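Local coordinates for protein acetoacetate decarboxylase (Sphingomonas wittichii, PDB 5UPB) that belongs to the acetoacetate decarboxylase-like lyases and probably acts on keto acids through a Schiff-base intermediate, as acetoacetate decarboxylase does, at residues L28-C34 with D51-Y57; R38-L42 with L229-A233; E83-I88 with F99-W104; L158-G162 with E216-E220. All blocks are in the same frame, centred on the assembly; numbering follows the deposited sequence.

Contact 1: L28-C34 with D51-Y57; sequences LTVYLRC and DGLCMAY
Strands 28-34 and 53-57 run antiparallel, their axes 146° apart, and Val30 with Ala56 and Leu32 with Cys54 form hydrogen-bonded pairs. Val30 N to Ala56 O is 2.8 Å, and a final bond from Cys34 N to Gly52 O extends the ladder to the corner where the chain turns. Glycine suits that corner: a side chain at residue 52 would collide with Cys34 O and be jammed against the carbonyl O of Asp51. Just before it, Asp51 OD1 takes the N-H of Leu53 at 3.0 Å, forming an Asx turn at the corner.

On the face bearing Thr29, Tyr31 and Met55, the Tyr31 ring and the Met55 chain lie side by side, with Met55 CB 3.8 Å from Tyr31 CD1. The Met55 sulfur stands oblique to the ring, a loose Met-aromatic contact, while Thr29 CG2 covers part of one ring face. A first torsion of -59° puts OG1 beside the backbone N and CG2 anti to it, laying the methyl over the ring; the buried hydroxyl has no polar partner in the model. On the other face Ala56, Leu32 and Cys54 supply small or branched groups fit for burial. The poorly ordered Arg33 keeps NE 4.2 Å from Asp51 OD2, beyond a salt bridge, and pairs instead with Glu236.

Strand 235-249 flanks 28-34 and strand 80-92 flanks 53-65, while Leu161 of strand 156-166 packs against Val30 and Ala56.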
loop_
_atom_site.group_PDB
_atom_site.type_symbol
_atom_site.label_atom_id
_atom_site.label_comp_id
_atom_site.label_asym_id
_atom_site.label_seq_id
_atom_site.Cartn_x
_atom_site.Cartn_y
_atom_site.Cartn_z
ATOM N N LEU A 28 18.406 8.118 -8.944
ATOM C CA LEU A 28 18.442 7.866 -10.382
ATOM C C LEU A 28 17.914 9.114 -11.069
ATOM O O LEU A 28 16.792 9.555 -10.782
ATOM C CB LEU A 28 17.595 6.641 -10.743
ATOM C CG LEU A 28 17.268 6.454 -12.222
ATOM C CD1 LEU A 28 18.576 6.252 -13.017
ATOM C CD2 LEU A 28 16.331 5.241 -12.429
ATOM N N THR A 29 18.715 9.697 -11.951
ATOM C CA THR A 29 18.365 10.953 -12.591
ATOM C C THR A 29 18.566 10.889 -14.100
ATOM O O THR A 29 19.604 10.410 -14.586
ATOM C CB THR A 29 19.198 12.092 -11.992
ATOM O OG1 THR A 29 18.935 12.162 -10.583
ATOM C CG2 THR A 29 18.864 13.427 -12.638
ATOM N N VAL A 30 17.570 11.403 -14.831
ATOM C CA VAL A 30 17.642 11.577 -16.268
ATOM C C VAL A 30 17.425 13.050 -16.579
ATOM O O VAL A 30 16.432 13.657 -16.149
ATOM C CB VAL A 30 16.633 10.702 -17.003
ATOM C CG1 VAL A 30 16.658 11.035 -18.501
ATOM C CG2 VAL A 30 16.956 9.251 -16.745
ATOM N N TYR A 31 18.361 13.619 -17.310
ATOM C CA TYR A 31 18.248 14.985 -17.773
ATOM C C TYR A 31 17.596 15.027 -19.150
ATOM O O TYR A 31 17.815 14.149 -19.991
ATOM C CB TYR A 31 19.628 15.630 -17.822
ATOM C CG TYR A 31 20.227 15.728 -16.450
ATOM C CD1 TYR A 31 19.749 16.660 -15.526
ATOM C CD2 TYR A 31 21.298 14.911 -16.077
ATOM C CE1 TYR A 31 20.293 16.743 -14.242
ATOM C CE2 TYR A 31 21.848 14.996 -14.800
ATOM C CZ TYR A 31 21.356 15.926 -13.897
ATOM O OH TYR A 31 21.915 16.022 -12.644
ATOM N N LEU A 32 16.752 16.029 -19.332
ATOM C CA LEU A 32 15.922 16.213 -20.512
ATOM C C LEU A 32 15.936 17.675 -20.915
ATOM O O LEU A 32 16.190 18.567 -20.099
ATOM C CB LEU A 32 14.447 15.864 -20.258
ATOM C CG LEU A 32 14.102 14.602 -19.518
ATOM C CD1 LEU A 32 12.637 14.691 -19.220
ATOM C CD2 LEU A 32 14.438 13.424 -20.392
ATOM N N ARG A 33 15.519 17.923 -22.151
ATOM C CA ARG A 33 15.238 19.274 -22.625
ATOM C C ARG A 33 13.854 19.253 -23.250
ATOM O O ARG A 33 13.570 18.398 -24.089
ATOM C CB ARG A 33 16.274 19.775 -23.629
ATOM C CG ARG A 33 16.071 21.252 -24.029
ATOM C CD ARG A 33 17.196 21.777 -24.922
ATOM N NE ARG A 33 18.517 21.591 -24.306
ATOM C CZ ARG A 33 19.512 20.863 -24.815
ATOM N NH1 ARG A 33 19.384 20.239 -25.984
ATOM N NH2 ARG A 33 20.655 20.769 -24.148
ATOM N N CYS A 34 12.976 20.120 -22.767
ATOM C CA CYS A 34 11.651 20.316 -23.333
ATOM C C CYS A 34 11.571 21.716 -23.911
ATOM O O CYS A 34 12.512 22.518 -23.813
ATOM C CB CYS A 34 10.544 20.118 -22.280
ATOM S SG CYS A 34 10.518 18.515 -21.507
ATOM N N ASP A 51 16.995 27.107 -20.553
ATOM C CA ASP A 51 16.883 26.738 -21.959
ATOM C C ASP A 51 15.955 25.539 -22.191
ATOM O O ASP A 51 15.911 25.009 -23.300
ATOM C CB ASP A 51 18.277 26.444 -22.528
ATOM C CG ASP A 51 18.929 25.216 -21.899
ATOM O OD1 ASP A 51 18.304 24.559 -21.030
ATOM O OD2 ASP A 51 20.077 24.907 -22.285
ATOM N N GLY A 52 15.156 25.152 -21.206
ATOM C CA GLY A 52 14.314 23.980 -21.314
ATOM C C GLY A 52 14.862 22.759 -20.605
ATOM O O GLY A 52 14.195 21.716 -20.602
ATOM N N LEU A 53 16.059 22.849 -20.025
ATOM C CA LEU A 53 16.588 21.746 -19.235
ATOM C C LEU A 53 15.612 21.396 -18.119
ATOM O O LEU A 53 15.076 22.284 -17.457
ATOM C CB LEU A 53 17.927 22.121 -18.613
ATOM C CG LEU A 53 18.496 21.087 -17.620
ATOM C CD1 LEU A 53 18.832 19.737 -18.298
ATOM C CD2 LEU A 53 19.686 21.645 -16.871
ATOM N N CYS A 54 15.344 20.102 -17.973
ATOM C CA CYS A 54 14.533 19.506 -16.918
ATOM C C CYS A 54 15.310 18.328 -16.385
ATOM O O CYS A 54 16.188 17.796 -17.079
ATOM C CB CYS A 54 13.151 18.985 -17.394
ATOM S SG CYS A 54 12.233 20.245 -18.063
ATOM N N MET A 55 15.021 17.955 -15.138
ATOM C CA MET A 55 15.561 16.717 -14.587
ATOM C C MET A 55 14.398 15.879 -14.081
ATOM O O MET A 55 13.491 16.395 -13.406
ATOM C CB MET A 55 16.579 16.906 -13.447
ATOM C CG MET A 55 16.091 17.104 -12.114
ATOM S SD MET A 55 17.546 17.049 -11.047
ATOM C CE MET A 55 17.472 18.699 -10.390
ATOM N N ALA A 56 14.393 14.613 -14.458
ATOM C CA ALA A 56 13.529 13.614 -13.841
ATOM C C ALA A 56 14.365 12.781 -12.872
ATOM O O ALA A 56 15.507 12.433 -13.196
ATOM C CB ALA A 56 12.918 12.720 -14.911
ATOM N N TYR A 57 13.850 12.535 -11.652
ATOM C CA TYR A 57 14.544 11.611 -10.763
ATOM C C TYR A 57 13.590 10.696 -10.026
ATOM O O TYR A 57 12.422 11.022 -9.782
ATOM C CB TYR A 57 15.460 12.322 -9.728
ATOM C CG TYR A 57 14.772 13.106 -8.626
ATOM C CD1 TYR A 57 14.186 12.471 -7.542
ATOM C CD2 TYR A 57 14.740 14.480 -8.661
ATOM C CE1 TYR A 57 13.568 13.205 -6.535
ATOM C CE2 TYR A 57 14.137 15.213 -7.665
ATOM C CZ TYR A 57 13.552 14.577 -6.613
ATOM O OH TYR A 57 12.975 15.311 -5.614
#

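Contact 2: R38-L42 with L229-A233; sequences RLQAL and LECFA
Leu39 and Leu42, one turn apart on the short helix 36-42, meet Cys231 and Phe232 of a 3-10 turn in the connection between strands 206-221 and 235-249. The Phe232 ring receives both leucines. Leu39 CD2 lies 4.2 Å from the ring centroid and 29° off its normal, an off-centre CH-pi contact in which the two side chains cross at about a right angle. Leu42 approaches the ring obliquely, CD1 being 3.7 Å from Phe232 CE1. The same CD1 also touches Cys231 CB at 3.9 Å, so one methyl meets both Cys231 and Phe232.

These contacts pack helix and turn against the strands of the family's beta fold: the ring also rests on Cys54, Leu86 and Ile88, and Leu42 reaches Thr8 of the second subunit. Although the CB of Phe232 points away from the helix, a chi1 of -69° sets CG beside the backbone N and swings the ring back to it. With an alanine here, both leucine methyls would probably lose their aromatic partner and a gap would open between helix and strands. At the exposed margin the poorly ordered Arg38 extends along the turn, its NH1 3.4 Å from Glu230 O at an angle too poor for a hydrogen bond.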
loop_
_atom_site.group_PDB
_atom_site.type_symbol
_atom_site.label_atom_id
_atom_site.label_comp_id
_atom_site.label_asym_id
_atom_site.label_seq_id
_atom_site.Cartn_x
_atom_site.Cartn_y
_atom_site.Cartn_z
ATOM N N ARG A 38 6.437 25.606 -22.982
ATOM C CA ARG A 38 5.571 24.733 -22.193
ATOM C C ARG A 38 5.988 24.718 -20.721
ATOM O O ARG A 38 5.139 24.783 -19.825
ATOM C CB ARG A 38 5.615 23.301 -22.732
ATOM C CG ARG A 38 4.957 23.052 -24.068
ATOM C CD ARG A 38 4.890 21.554 -24.306
ATOM N NE ARG A 38 3.918 21.181 -25.323
ATOM C CZ ARG A 38 3.737 19.941 -25.759
ATOM N NH1 ARG A 38 4.473 18.949 -25.272
ATOM N NH2 ARG A 38 2.825 19.689 -26.689
ATOM N N LEU A 39 7.299 24.645 -20.443
ATOM C CA LEU A 39 7.730 24.608 -19.051
ATOM C C LEU A 39 7.436 25.919 -18.340
ATOM O O LEU A 39 7.077 25.914 -17.157
ATOM C CB LEU A 39 9.213 24.274 -18.971
ATOM C CG LEU A 39 9.646 23.007 -19.672
ATOM C CD1 LEU A 39 11.123 22.833 -19.496
ATOM C CD2 LEU A 39 8.933 21.852 -19.097
ATOM N N GLN A 40 7.557 27.055 -19.041
ATOM C CA GLN A 40 7.309 28.338 -18.384
ATOM C C GLN A 40 5.895 28.399 -17.809
ATOM O O GLN A 40 5.673 28.984 -16.744
ATOM C CB GLN A 40 7.527 29.503 -19.359
ATOM C CG GLN A 40 7.319 30.872 -18.694
ATOM C CD GLN A 40 8.447 31.232 -17.710
ATOM O OE1 GLN A 40 9.634 31.232 -18.076
ATOM N NE2 GLN A 40 8.078 31.527 -16.458
ATOM N N ALA A 41 4.924 27.802 -18.507
ATOM C CA ALA A 41 3.540 27.798 -18.027
ATOM C C ALA A 41 3.397 27.127 -16.660
ATOM O O ALA A 41 2.440 27.405 -15.930
ATOM C CB ALA A 41 2.656 27.110 -19.071
ATOM N N LEU A 42 4.300 26.216 -16.308
ATOM C CA LEU A 42 4.254 25.564 -15.008
ATOM C C LEU A 42 4.970 26.355 -13.929
ATOM O O LEU A 42 4.875 25.989 -12.747
ATOM C CB LEU A 42 4.888 24.176 -15.083
ATOM C CG LEU A 42 4.242 23.169 -16.017
ATOM C CD1 LEU A 42 5.075 21.868 -16.020
ATOM C CD2 LEU A 42 2.768 22.933 -15.604
ATOM N N LEU A 229 1.275 15.340 -17.155
ATOM C CA LEU A 229 2.564 14.800 -17.563
ATOM C C LEU A 229 2.895 15.166 -18.996
ATOM O O LEU A 229 4.070 15.229 -19.349
ATOM C CB LEU A 229 2.560 13.283 -17.393
ATOM C CG LEU A 229 2.430 12.844 -15.941
ATOM C CD1 LEU A 229 1.825 11.440 -15.814
ATOM C CD2 LEU A 229 3.801 12.896 -15.301
ATOM N N GLU A 230 1.877 15.425 -19.820
ATOM C CA GLU A 230 2.100 15.794 -21.208
ATOM C C GLU A 230 2.950 17.058 -21.334
ATOM O O GLU A 230 3.500 17.308 -22.407
ATOM C CB GLU A 230 0.753 15.972 -21.924
ATOM C CG GLU A 230 0.024 14.638 -22.191
ATOM C CD GLU A 230 -0.657 14.025 -20.936
ATOM O OE1 GLU A 230 -0.873 14.744 -19.925
ATOM O OE2 GLU A 230 -0.974 12.809 -20.965
ATOM N N CYS A 231 3.018 17.896 -20.297
ATOM C CA CYS A 231 3.867 19.083 -20.344
ATOM C C CYS A 231 5.349 18.747 -20.550
ATOM O O CYS A 231 6.101 19.595 -21.041
ATOM C CB CYS A 231 3.678 19.888 -19.064
ATOM S SG CYS A 231 2.026 20.507 -18.872
ATOM N N PHE A 232 5.770 17.528 -20.211
ATOM C CA PHE A 232 7.151 17.085 -20.351
ATOM C C PHE A 232 7.324 16.112 -21.509
ATOM O O PHE A 232 8.393 15.532 -21.671
ATOM C CB PHE A 232 7.641 16.457 -19.045
ATOM C CG PHE A 232 7.812 17.452 -17.915
ATOM C CD1 PHE A 232 6.767 17.755 -17.070
ATOM C CD2 PHE A 232 9.037 18.054 -17.683
ATOM C CE1 PHE A 232 6.924 18.663 -16.035
ATOM C CE2 PHE A 232 9.202 18.963 -16.652
ATOM C CZ PHE A 232 8.144 19.265 -15.825
ATOM N N ALA A 233 6.304 15.951 -22.341
ATOM C CA ALA A 233 6.231 14.826 -23.264
ATOM C C ALA A 233 7.180 15.006 -24.440
ATOM O O ALA A 233 7.818 14.044 -24.884
ATOM C CB ALA A 233 4.794 14.645 -23.772
#

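Contact 3: E83-I88 with F99-W104; sequences EAALSI and FPAFVW
Ala84 N gives a 2.8 Å hydrogen bond to Trp104 O, nearly straight at 169°, and Trp104 N returns one to Ala84 O. Further pairs join Leu86 with Phe102 and Ile88 with Phe99, but one residue is slipped in between. Ala101 and Phe102 both lie opposite Leu86, a classic beta bulge; Phe102 N reaches Leu86 O at 3.3 Å, longer than its neighbours. Pro100, centre of an inverse gamma turn, suits this kink, and its CA lies 3.3 Å from Ser87 OG.

Leu86 CD1 sits at the edges of the Phe102 and Trp104 rings, while Ile88 CD1 meets the methyl of Ala101 at 3.9 Å. On the face of Ala85 and Val103, the alanine's methyl suits the close non-hydrogen-bonded pair, Ala85 CB touching Val103 CG2. Beside them Glu83 extends with CG anti to its backbone N (chi1 -178°), crossing Val103 obliquely and bringing CD to 3.5 Å from Val103 CG1. Its buried carboxylate is held by Tyr57 OH and by a salt bridge to Lys121. If an alanine stood here, Lys121 and the Tyr57 hydroxyl would probably be left without their shared partner, and Val103 CG1 would lose the cover of the glutamate chain.

The two segments belong to the hairpin of strands 80-92 and 95-105. Strand 53-65 lies beside the first, Phe159 of strand 156-166 covers Ala84 and Leu86, helix 36-42 packs on Ile88, and Phe6 of the second subunit stacks on Phe102.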
loop_
_atom_site.group_PDB
_atom_site.type_symbol
_atom_site.label_atom_id
_atom_site.label_comp_id
_atom_site.label_asym_id
_atom_site.label_seq_id
_atom_site.Cartn_x
_atom_site.Cartn_y
_atom_site.Cartn_z
ATOM N N GLU A 83 10.792 8.952 -3.491
ATOM C CA GLU A 83 10.297 10.147 -4.151
ATOM C C GLU A 83 10.670 10.157 -5.622
ATOM O O GLU A 83 11.770 9.735 -6.008
ATOM C CB GLU A 83 10.855 11.382 -3.472
ATOM C CG GLU A 83 10.379 12.698 -4.043
ATOM C CD GLU A 83 10.805 13.877 -3.156
ATOM O OE1 GLU A 83 10.136 14.121 -2.133
ATOM O OE2 GLU A 83 11.826 14.535 -3.446
ATOM N N ALA A 84 9.720 10.639 -6.444
ATOM C CA ALA A 84 9.965 10.859 -7.863
ATOM C C ALA A 84 9.563 12.286 -8.216
ATOM O O ALA A 84 8.558 12.818 -7.715
ATOM C CB ALA A 84 9.178 9.850 -8.697
ATOM N N ALA A 85 10.285 12.882 -9.152
ATOM C CA ALA A 85 10.001 14.266 -9.488
ATOM C C ALA A 85 10.375 14.584 -10.917
ATOM O O ALA A 85 11.282 13.982 -11.506
ATOM C CB ALA A 85 10.737 15.225 -8.567
ATOM N N LEU A 86 9.681 15.599 -11.436
ATOM C CA LEU A 86 10.029 16.289 -12.675
ATOM C C LEU A 86 10.265 17.750 -12.326
ATOM O O LEU A 86 9.338 18.435 -11.867
ATOM C CB LEU A 86 8.891 16.146 -13.692
ATOM C CG LEU A 86 8.571 14.698 -14.052
ATOM C CD1 LEU A 86 7.255 14.566 -14.802
ATOM C CD2 LEU A 86 9.704 14.166 -14.911
ATOM N N SER A 87 11.499 18.219 -12.494
ATOM C CA SER A 87 11.901 19.552 -12.063
ATOM C C SER A 87 12.408 20.355 -13.251
ATOM O O SER A 87 13.044 19.812 -14.152
ATOM C CB SER A 87 13.025 19.536 -10.977
ATOM O OG SER A 87 12.655 18.798 -9.848
ATOM N N ILE A 88 12.223 21.670 -13.180
ATOM C CA ILE A 88 12.458 22.587 -14.296
ATOM C C ILE A 88 13.617 23.509 -13.949
ATOM O O ILE A 88 13.610 24.164 -12.899
ATOM C CB ILE A 88 11.189 23.400 -14.597
ATOM C CG1 ILE A 88 10.045 22.440 -14.934
ATOM C CG2 ILE A 88 11.444 24.423 -15.713
ATOM C CD1 ILE A 88 8.674 23.100 -15.009
ATOM N N PHE A 99 12.926 24.370 -10.184
ATOM C CA PHE A 99 11.590 24.391 -9.599
ATOM C C PHE A 99 11.029 22.989 -9.738
ATOM O O PHE A 99 10.879 22.499 -10.869
ATOM C CB PHE A 99 10.663 25.395 -10.284
ATOM C CG PHE A 99 9.266 25.384 -9.730
ATOM C CD1 PHE A 99 9.004 25.868 -8.459
ATOM C CD2 PHE A 99 8.217 24.865 -10.480
ATOM C CE1 PHE A 99 7.732 25.839 -7.945
ATOM C CE2 PHE A 99 6.932 24.836 -9.980
ATOM C CZ PHE A 99 6.680 25.327 -8.717
ATOM N N PRO A 100 10.831 22.266 -8.649
ATOM C CA PRO A 100 10.315 20.882 -8.762
ATOM C C PRO A 100 8.789 20.863 -8.924
ATOM O O PRO A 100 8.027 20.636 -7.991
ATOM C CB PRO A 100 10.794 20.242 -7.456
ATOM C CG PRO A 100 10.762 21.387 -6.479
ATOM C CD PRO A 100 11.063 22.655 -7.249
ATOM N N ALA A 101 8.353 21.050 -10.173
ATOM C CA ALA A 101 6.930 21.263 -10.483
ATOM C C ALA A 101 6.062 20.099 -10.034
ATOM O O ALA A 101 5.010 20.306 -9.429
ATOM C CB ALA A 101 6.755 21.470 -11.985
ATOM N N PHE A 102 6.431 18.876 -10.414
ATOM C CA PHE A 102 5.654 17.687 -10.084
ATOM C C PHE A 102 6.527 16.752 -9.254
ATOM O O PHE A 102 7.536 16.248 -9.758
ATOM C CB PHE A 102 5.185 16.937 -11.336
ATOM C CG PHE A 102 4.392 17.762 -12.318
ATOM C CD1 PHE A 102 3.777 18.927 -11.951
ATOM C CD2 PHE A 102 4.279 17.335 -13.620
ATOM C CE1 PHE A 102 3.057 19.660 -12.873
ATOM C CE2 PHE A 102 3.579 18.062 -14.538
ATOM C CZ PHE A 102 2.965 19.226 -14.154
ATOM N N VAL A 103 6.083 16.444 -8.041
ATOM C CA VAL A 103 6.767 15.539 -7.126
ATOM C C VAL A 103 5.749 14.571 -6.546
ATOM O O VAL A 103 4.652 14.982 -6.144
ATOM C CB VAL A 103 7.452 16.315 -5.989
ATOM C CG1 VAL A 103 8.252 15.366 -5.066
ATOM C CG2 VAL A 103 8.349 17.396 -6.570
ATOM N N TRP A 104 6.112 13.283 -6.499
ATOM C CA TRP A 104 5.322 12.244 -5.843
ATOM C C TRP A 104 6.214 11.566 -4.807
ATOM O O TRP A 104 7.367 11.234 -5.103
ATOM C CB TRP A 104 4.771 11.205 -6.852
ATOM C CG TRP A 104 3.879 11.794 -7.943
ATOM C CD1 TRP A 104 2.492 11.851 -7.943
ATOM C CD2 TRP A 104 4.301 12.403 -9.176
ATOM N NE1 TRP A 104 2.051 12.442 -9.103
ATOM C CE2 TRP A 104 3.137 12.795 -9.871
ATOM C CE3 TRP A 104 5.548 12.649 -9.759
ATOM C CZ2 TRP A 104 3.179 13.420 -11.110
ATOM C CZ3 TRP A 104 5.589 13.267 -11.007
ATOM C CH2 TRP A 104 4.393 13.643 -11.667
#

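Contact 4: L158-G162 with E216-E220; sequences LFRLG and EPFIE
Phe159 CA lies 3.2 Å from Glu220 O, where strand 156-166 pairs antiparallel with strand 206-221, the segment axes being 169° apart. On its other side the strand has a classic beta bulge, in which Leu158 and Phe159 both face Cys151 on the neighbouring strand 146-153. The Phe159 ring turns away into the interior, with Leu161 CG at its edge.

Arg160 and Glu220 form a hydrogen-bonded backbone pair and repeat the match with their side chains. These lie side by side, the arginine chain bent at chi3 (65°), and NH1 makes a salt bridge to Glu220 OE2 at 3.2 Å. The carboxylate oxygen lies in the guanidinium plane, yet it is met from above its own plane, as the two groups are turned 72° apart. A long arginine fits here because its other nitrogen, NH2, goes on to bond Arg74 O of the third subunit, so the residue spans a subunit interface.

Leu161 points to the opposite face and packs tightly beside Ile219: its CD2 is 3.4 Å from Ile219 CG1. Both are branched apolar groups suited to a face that packs on strands 21-34 and 53-65, where Leu161 also meets Leu28, Val30 and Ala56.

Gly162 pairs with Phe218, whose ring has one face over Gly162 N and Leu161 C. A CB on Gly162 would stand 2.4 Å from Phe218 CE2, a clash that is consistent with glycine here. Phe218 has a chi1 of 97°, away from the usual staggered positions, and Gly162 N lies 3.5 Å from the ring plane, offset toward the rim.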
loop_
_atom_site.group_PDB
_atom_site.type_symbol
_atom_site.label_atom_id
_atom_site.label_comp_id
_atom_site.label_asym_id
_atom_site.label_seq_id
_atom_site.Cartn_x
_atom_site.Cartn_y
_atom_site.Cartn_z
ATOM N N LEU A 158 2.969 6.970 -13.823
ATOM C CA LEU A 158 3.306 8.373 -14.041
ATOM C C LEU A 158 4.535 8.504 -14.935
ATOM O O LEU A 158 4.479 9.147 -15.992
ATOM C CB LEU A 158 3.559 9.049 -12.699
ATOM C CG LEU A 158 2.353 9.024 -11.737
ATOM C CD1 LEU A 158 2.860 9.312 -10.320
ATOM C CD2 LEU A 158 1.303 10.002 -12.197
ATOM N N PHE A 159 5.660 7.926 -14.519
ATOM C CA PHE A 159 6.770 7.788 -15.455
ATOM C C PHE A 159 7.687 6.663 -15.013
ATOM O O PHE A 159 7.578 6.139 -13.902
ATOM C CB PHE A 159 7.542 9.104 -15.642
ATOM C CG PHE A 159 8.288 9.609 -14.432
ATOM C CD1 PHE A 159 9.624 9.257 -14.207
ATOM C CD2 PHE A 159 7.680 10.495 -13.548
ATOM C CE1 PHE A 159 10.327 9.764 -13.114
ATOM C CE2 PHE A 159 8.378 10.999 -12.447
ATOM C CZ PHE A 159 9.727 10.632 -12.244
ATOM N N ARG A 160 8.481 6.196 -15.974
ATOM C CA ARG A 160 9.495 5.185 -15.747
ATOM C C ARG A 160 10.849 5.762 -16.147
ATOM O O ARG A 160 10.932 6.511 -17.118
ATOM C CB ARG A 160 9.254 3.932 -16.577
ATOM C CG ARG A 160 7.843 3.405 -16.505
ATOM C CD ARG A 160 7.564 2.487 -17.681
ATOM N NE ARG A 160 8.381 1.275 -17.642
ATOM C CZ ARG A 160 8.521 0.459 -18.679
ATOM N NH1 ARG A 160 7.928 0.738 -19.840
ATOM N NH2 ARG A 160 9.255 -0.629 -18.559
ATOM N N LEU A 161 11.880 5.417 -15.390
ATOM C CA LEU A 161 13.259 5.831 -15.652
ATOM C C LEU A 161 14.168 4.627 -15.548
ATOM O O LEU A 161 13.919 3.709 -14.761
ATOM C CB LEU A 161 13.812 6.818 -14.645
ATOM C CG LEU A 161 13.286 8.216 -14.492
ATOM C CD1 LEU A 161 14.207 8.912 -13.494
ATOM C CD2 LEU A 161 13.251 8.915 -15.835
ATOM N N GLY A 162 15.269 4.676 -16.296
ATOM C CA GLY A 162 16.252 3.617 -16.197
ATOM C C GLY A 162 17.599 4.099 -16.686
ATOM O O GLY A 162 17.718 5.136 -17.346
ATOM N N GLU A 216 23.538 5.040 -20.219
ATOM C CA GLU A 216 22.555 5.258 -21.253
ATOM C C GLU A 216 21.187 5.341 -20.591
ATOM O O GLU A 216 20.782 4.381 -19.935
ATOM C CB GLU A 216 22.561 4.133 -22.268
ATOM C CG GLU A 216 21.590 4.370 -23.420
ATOM C CD GLU A 216 21.395 3.150 -24.295
ATOM O OE1 GLU A 216 21.868 2.061 -23.915
ATOM O OE2 GLU A 216 20.749 3.277 -25.355
ATOM N N PRO A 217 20.502 6.474 -20.649
ATOM C CA PRO A 217 19.236 6.620 -19.929
ATOM C C PRO A 217 18.030 6.201 -20.748
ATOM O O PRO A 217 18.059 6.129 -21.972
ATOM C CB PRO A 217 19.159 8.122 -19.657
ATOM C CG PRO A 217 19.853 8.735 -20.853
ATOM C CD PRO A 217 20.984 7.759 -21.193
ATOM N N PHE A 218 16.925 5.995 -20.044
ATOM C CA PHE A 218 15.650 5.956 -20.730
ATOM C C PHE A 218 14.613 6.530 -19.787
ATOM O O PHE A 218 14.770 6.498 -18.567
ATOM C CB PHE A 218 15.259 4.551 -21.199
ATOM C CG PHE A 218 14.344 3.830 -20.269
ATOM C CD1 PHE A 218 12.986 4.071 -20.257
ATOM C CD2 PHE A 218 14.859 2.875 -19.425
ATOM C CE1 PHE A 218 12.154 3.392 -19.375
ATOM C CE2 PHE A 218 14.046 2.196 -18.543
ATOM C CZ PHE A 218 12.685 2.453 -18.520
ATOM N N ILE A 219 13.604 7.135 -20.379
ATOM C CA ILE A 219 12.495 7.667 -19.620
ATOM C C ILE A 219 11.245 7.402 -20.449
ATOM O O ILE A 219 11.270 7.503 -21.678
ATOM C CB ILE A 219 12.697 9.165 -19.318
ATOM C CG1 ILE A 219 11.452 9.732 -18.637
ATOM C CG2 ILE A 219 13.001 9.926 -20.601
ATOM C CD1 ILE A 219 11.705 11.090 -18.019
ATOM N N GLU A 220 10.143 7.104 -19.781
ATOM C CA GLU A 220 8.880 6.898 -20.481
ATOM C C GLU A 220 7.828 7.551 -19.617
ATOM O O GLU A 220 7.613 7.129 -18.479
ATOM C CB GLU A 220 8.570 5.412 -20.714
ATOM C CG GLU A 220 7.191 5.139 -21.326
ATOM C CD GLU A 220 6.886 3.670 -21.429
ATOM O OE1 GLU A 220 7.486 3.010 -22.297
ATOM O OE2 GLU A 220 6.061 3.173 -20.633
#

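Overall arrangement
Contacts 1, 3 and 4 are antiparallel strand pairings, and contact 2 joins a helix to a 3-10 turn at one end of the fold. Contact 3 lies deepest, about 5 Å from the chain centre, with contact 1 about 10 Å from it, centre to centre; strands 53-65 and 80-92 run side by side and link the two. Contact 4 is about 11 Å from contact 1, and its Leu161 and Ile219 pack on Ala56. Contacts 1, 3 and 4 follow in series along the chain; contact 2 crosses contact 1 and encloses 3 and 4, tying early and late sequence together. Other subunits touch contacts 2, 3 and 4, so these parts of the fold also lie near subunit contacts in the four-chain assembly.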